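Local atomic coordinates of agmatine ureohydrolase (PDB entry 3PZL), a protein that probably hydrolyses agmatine to putrescine and urea, as a member of the arginase family that binds two manganese ions per subunit. Residues F44-T47 against R51-S54. Numbering follows the deposited sequence.
Sequences FDNT and RRGS
Asp45 and Arg52 meet between the two arms of the loop, running past each other in opposite directions, their carboxylate and guanidinium planes only 19° apart. They form no salt bridge: Asp45 OD1 stays 4.3 Å from Arg52 NE and well out of the guanidinium plane. The carboxylate turns instead to the backbone, where Gly53 N donates to the syn lone pair of Asp45 OD2 at 3.1 Å, with an N-H...O angle of 147°. Lys55 N adds a weak bond to the same oxygen. Gly53 has phi 123°, where a side chain would collide with the preceding carbonyl oxygen.

A bend at chi3 brings the Arg52 guanidinium over segment 44-47, with Asp45 O lying above one face, 3.1 Å from Arg52 CZ. Near its edge, slightly tilted from the plane, Arg52 NH1 donates to a lone pair of Asn46 OD1 at 3.1 Å, the amide plane standing nearly perpendicular to the guanidinium. Further out, Ser48 O accepts from Arg52 NE, while Glu94 O holds Asn46 ND2. With an alanine in place of Arg52, Asn46 OD1 and Ser48 O would probably lose their donor and Asp45 O the positively charged group over which it sits.

Arg52 also packs on Arg52 of a second subunit. The contact lies within the loop between strand 37-42 and helix 57-65 of the arginase alpha/beta fold, beside the dinuclear manganese site, with the Thr47 side chain about 9 Å from a manganese ion.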
ATOM      1  N   PHE B  44      -4.386   8.262 -22.095  1.00 53.93           N
ATOM      2  CA  PHE B  44      -4.914   7.134 -22.852  1.00 54.98           C
ATOM      3  C   PHE B  44      -4.162   5.853 -22.548  1.00 55.71           C
ATOM      4  O   PHE B  44      -2.946   5.835 -22.425  1.00 54.71           O
ATOM      5  CB  PHE B  44      -4.935   7.405 -24.352  1.00 54.61           C
ATOM      6  CG  PHE B  44      -5.302   6.207 -25.156  1.00 55.10           C
ATOM      7  CD1 PHE B  44      -6.631   5.905 -25.380  1.00 55.54           C
ATOM      8  CD2 PHE B  44      -4.317   5.370 -25.684  1.00 54.62           C
ATOM      9  CE1 PHE B  44      -6.981   4.803 -26.122  1.00 56.13           C
ATOM     10  CE2 PHE B  44      -4.661   4.270 -26.420  1.00 55.19           C
ATOM     11  CZ  PHE B  44      -5.995   3.987 -26.639  1.00 56.34           C
ATOM     12  N   ASP B  45      -4.902   4.757 -22.501  1.00 57.71           N
ATOM     13  CA  ASP B  45      -4.451   3.596 -21.762  1.00 58.57           C
ATOM     14  C   ASP B  45      -4.972   2.315 -22.356  1.00 58.78           C
ATOM     15  O   ASP B  45      -4.531   1.230 -21.970  1.00 58.64           O
ATOM     16  CB  ASP B  45      -5.052   3.704 -20.361  1.00 58.58           C
ATOM     17  CG  ASP B  45      -4.195   3.101 -19.350  1.00 61.90           C
ATOM     18  OD1 ASP B  45      -3.272   2.361 -19.795  1.00 66.18           O
ATOM     19  OD2 ASP B  45      -4.431   3.352 -18.130  1.00 63.64           O
ATOM     20  N   ASN B  46      -5.940   2.448 -23.259  1.00 59.29           N
ATOM     21  CA  ASN B  46      -6.827   1.356 -23.600  1.00 59.86           C
ATOM     22  C   ASN B  46      -6.226   0.380 -24.600  1.00 60.17           C
ATOM     23  O   ASN B  46      -6.887  -0.087 -25.538  1.00 61.37           O
ATOM     24  CB  ASN B  46      -8.179   1.895 -24.091  1.00 60.89           C
ATOM     25  CG  ASN B  46      -9.308   0.967 -23.764  1.00 60.10           C
ATOM     26  OD1 ASN B  46      -9.361   0.412 -22.658  1.00 59.99           O
ATOM     27  ND2 ASN B  46     -10.205   0.764 -24.725  1.00 59.81           N
ATOM     28  N   THR B  47      -4.963   0.066 -24.392  1.00 59.27           N
ATOM     29  CA  THR B  47      -4.334  -0.999 -25.144  1.00 59.47           C
ATOM     30  C   THR B  47      -3.348  -1.738 -24.220  1.00 58.65           C
ATOM     31  O   THR B  47      -2.716  -2.720 -24.632  1.00 58.76           O
ATOM     32  CB  THR B  47      -3.666  -0.445 -26.461  1.00 60.13           C
ATOM     33  OG1 THR B  47      -4.020  -1.258 -27.580  1.00 60.08           O
ATOM     34  CG2 THR B  47      -2.178  -0.378 -26.367  1.00 58.97           C
ATOM     35  N   ARG B  51       0.111  -3.838 -16.414  1.00 50.48           N
ATOM     36  CA  ARG B  51      -0.228  -2.920 -15.343  1.00 48.30           C
ATOM     37  C   ARG B  51      -0.966  -1.789 -15.971  1.00 48.75           C
ATOM     38  O   ARG B  51      -0.559  -1.263 -17.017  1.00 49.23           O
ATOM     39  CB  ARG B  51       1.024  -2.364 -14.682  1.00 47.49           C
ATOM     40  CG  ARG B  51       1.653  -3.295 -13.668  1.00 45.68           C
ATOM     41  CD  ARG B  51       2.908  -2.714 -13.134  1.00 43.20           C
ATOM     42  NE  ARG B  51       3.575  -3.614 -12.216  1.00 43.79           N
ATOM     43  CZ  ARG B  51       4.782  -3.392 -11.685  1.00 44.69           C
ATOM     44  NH1 ARG B  51       5.495  -2.308 -11.993  1.00 45.86           N
ATOM     45  NH2 ARG B  51       5.305  -4.274 -10.847  1.00 45.36           N
ATOM     46  N   ARG B  52      -2.046  -1.383 -15.329  1.00 48.90           N
ATOM     47  CA  ARG B  52      -2.823  -0.292 -15.873  1.00 50.06           C
ATOM     48  C   ARG B  52      -2.828   0.952 -14.977  1.00 49.44           C
ATOM     49  O   ARG B  52      -2.419   0.873 -13.834  1.00 49.01           O
ATOM     50  CB  ARG B  52      -4.205  -0.757 -16.297  1.00 50.21           C
ATOM     51  CG  ARG B  52      -4.651   0.027 -17.482  1.00 54.31           C
ATOM     52  CD  ARG B  52      -5.893  -0.497 -18.065  1.00 57.46           C
ATOM     53  NE  ARG B  52      -5.731  -1.167 -19.354  1.00 56.90           N
ATOM     54  CZ  ARG B  52      -6.365  -0.793 -20.462  1.00 58.75           C
ATOM     55  NH1 ARG B  52      -7.193   0.260 -20.455  1.00 59.96           N
ATOM     56  NH2 ARG B  52      -6.200  -1.488 -21.577  1.00 60.70           N
ATOM     57  N   GLY B  53      -3.201   2.110 -15.518  1.00 49.99           N
ATOM     58  CA  GLY B  53      -3.050   3.368 -14.774  1.00 49.61           C
ATOM     59  C   GLY B  53      -2.227   4.469 -15.434  1.00 49.62           C
ATOM     60  O   GLY B  53      -2.186   5.579 -14.927  1.00 49.70           O
ATOM     61  N   SER B  54      -1.583   4.188 -16.564  1.00 49.99           N
ATOM     62  CA  SER B  54      -0.962   5.264 -17.377  1.00 50.65           C
ATOM     63  C   SER B  54      -1.818   6.538 -17.504  1.00 51.13           C
ATOM     64  O   SER B  54      -1.288   7.641 -17.356  1.00 51.50           O
ATOM     65  CB  SER B  54      -0.681   4.783 -18.784  1.00 50.10           C
ATOM     66  OG  SER B  54       0.581   4.215 -18.805  1.00 53.68           O
TER